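Beta-ketoacyl-[acyl-carrier-protein] synthase III (Pseudomonas aeruginosa, PDB 2X3E) probably catalyses the first condensation of fatty acid synthesis, joining an acetyl group from acetyl-CoA to malonyl-ACP to give 3-oxobutanoyl-ACP. Local coordinates at residues P148-R151 / S152-A155. The protein carries 1 engineered substitution. Numbering follows the deposited sequence.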
ATOM      1  N   PRO A 148       0.947  25.785   7.852  1.00 26.96           N
ATOM      2  CA  PRO A 148       0.251  27.015   7.445  1.00 27.96           C
ATOM      3  C   PRO A 148       1.176  28.199   7.162  1.00 28.91           C
ATOM      4  O   PRO A 148       0.837  29.055   6.347  1.00 29.44           O
ATOM      5  CB  PRO A 148      -0.636  27.338   8.656  1.00 28.93           C
ATOM      6  CG  PRO A 148      -0.854  26.045   9.321  1.00 28.45           C
ATOM      7  CD  PRO A 148       0.393  25.243   9.107  1.00 27.11           C
ATOM      8  N   ALA A 149       2.323  28.242   7.835  1.00 29.63           N
ATOM      9  CA  ALA A 149       3.245  29.374   7.743  1.00 30.67           C
ATOM     10  C   ALA A 149       4.318  29.195   6.667  1.00 30.56           C
ATOM     11  O   ALA A 149       5.124  30.100   6.451  1.00 31.42           O
ATOM     12  CB  ALA A 149       3.905  29.598   9.088  1.00 31.69           C
ATOM     13  N   ASP A 150       4.331  28.043   5.994  1.00 29.59           N
ATOM     14  CA  ASP A 150       5.386  27.727   5.033  1.00 29.47           C
ATOM     15  C   ASP A 150       4.995  28.110   3.603  1.00 29.21           C
ATOM     16  O   ASP A 150       4.207  27.415   2.956  1.00 28.42           O
ATOM     17  CB  ASP A 150       5.736  26.241   5.088  1.00 28.64           C
ATOM     18  CG  ASP A 150       7.009  25.923   4.337  1.00 29.64           C
ATOM     19  OD1 ASP A 150       6.928  25.463   3.179  1.00 28.02           O
ATOM     20  OD2 ASP A 150       8.100  26.174   4.905  1.00 34.09           O
ATOM     21  N   ARG A 151       5.576  29.194   3.100  1.00 29.95           N
ATOM     22  CA  ARG A 151       5.212  29.701   1.780  1.00 30.15           C
ATOM     23  C   ARG A 151       5.695  28.818   0.624  1.00 28.70           C
ATOM     24  O   ARG A 151       5.020  28.738  -0.395  1.00 28.43           O
ATOM     25  CB  ARG A 151       5.693  31.143   1.594  1.00 31.76           C
ATOM     26  CG  ARG A 151       7.187  31.321   1.458  1.00 33.81           C
ATOM     27  CD  ARG A 151       7.530  32.799   1.344  1.00 37.25           C
ATOM     28  NE  ARG A 151       8.972  33.034   1.261  1.00 39.89           N
ATOM     29  CZ  ARG A 151       9.724  33.620   2.194  1.00 42.86           C
ATOM     30  NH1 ARG A 151       9.203  34.062   3.338  1.00 44.71           N
ATOM     31  NH2 ARG A 151      11.026  33.772   1.978  1.00 43.89           N
ATOM     32  N   SER A 152       6.843  28.159   0.786  1.00 28.14           N
ATOM     33  CA  SER A 152       7.411  27.317  -0.281  1.00 27.19           C
ATOM     34  C   SER A 152       6.541  26.109  -0.626  1.00 25.61           C
ATOM     35  O   SER A 152       6.264  25.860  -1.805  1.00 25.53           O
ATOM     36  CB  SER A 152       8.818  26.831   0.087  1.00 27.39           C
ATOM     37  OG  SER A 152       9.718  27.915   0.173  1.00 29.28           O
ATOM     38  N   THR A 153       6.128  25.347   0.383  1.00 24.40           N
ATOM     39  CA  THR A 153       5.298  24.166   0.138  1.00 22.93           C
ATOM     40  C   THR A 153       3.860  24.535  -0.219  1.00 22.34           C
ATOM     41  O   THR A 153       3.256  23.904  -1.083  1.00 21.47           O
ATOM     42  CB  THR A 153       5.288  23.170   1.325  1.00 22.57           C
ATOM     43  OG1 THR A 153       4.897  23.843   2.527  1.00 22.96           O
ATOM     44  CG2 THR A 153       6.660  22.533   1.507  1.00 22.77           C
ATOM     45  N   ARG A 154       3.309  25.550   0.439  1.00 22.69           N
ATOM     46  CA  ARG A 154       1.951  25.999   0.127  1.00 22.59           C
ATOM     47  C   ARG A 154       1.834  26.596  -1.281  1.00 22.75           C
ATOM     48  O   ARG A 154       0.780  26.505  -1.907  1.00 22.41           O
ATOM     49  CB  ARG A 154       1.447  26.980   1.182  1.00 23.44           C
ATOM     50  CG  ARG A 154       1.226  26.312   2.533  1.00 23.22           C
ATOM     51  CD  ARG A 154       0.468  27.202   3.476  1.00 24.05           C
ATOM     52  NE  ARG A 154      -0.877  27.470   2.975  1.00 23.69           N
ATOM     53  CZ  ARG A 154      -1.644  28.484   3.367  1.00 24.34           C
ATOM     54  NH1 ARG A 154      -1.217  29.351   4.279  1.00 26.14           N
ATOM     55  NH2 ARG A 154      -2.849  28.633   2.833  1.00 24.24           N
ATOM     56  N   ALA A 155       2.922  27.184  -1.778  1.00 23.20           N
ATOM     57  CA  ALA A 155       2.962  27.687  -3.155  1.00 23.55           C
ATOM     58  C   ALA A 155       2.964  26.554  -4.192  1.00 22.52           C
ATOM     59  O   ALA A 155       2.493  26.742  -5.312  1.00 22.82           O
ATOM     60  CB  ALA A 155       4.176  28.590  -3.356  1.00 24.31           C
TER
HETATM   61  O   HOH W   1       9.005  28.609   2.777  1.00 17.78           O
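Asp150 caps the N-terminus of helix 151-156 by reaching forward to Thr153, a side-chain N-cap at the start of the short helix that follows strand 133-140 in this thiolase-like fold. With CG anti to the backbone N (chi1 -168°), the Asp150 carboxylate is carried to the backbone N and hydroxyl of Thr153, and it grips both with one oxygen. OD1 takes Thr153 N at 2.9 Å, nearly along its own C-O axis and fairly straight (163°). The hydroxyl OG1 of Thr153, facing the carboxylate, donates to the same OD1 at 2.7 Å, on its anti side and well out of the carboxylate plane. The two side chains cross at about a right angle. The negative charge beside the first helical N-H groups probably suits the helix dipole. A water accepts from Ser152 N at 3.0 Å and donates weakly to Asp150 OD2, linking the two. Arg154 ties down the preceding turn: its CB and CG lie against Asp150 O, with CG at 3.2 Å, and that oxygen also accepts from Arg154 N at 3.3 Å. A bend at chi3 (64°) turns the guanidinium back toward Pro148. NH1 forms a salt bridge with Glu28, its stronger partner, and also bonds Pro148 O at 2.9 Å, in the carbonyl plane on a lone pair, with the oxygen somewhat tilted from the guanidinium plane.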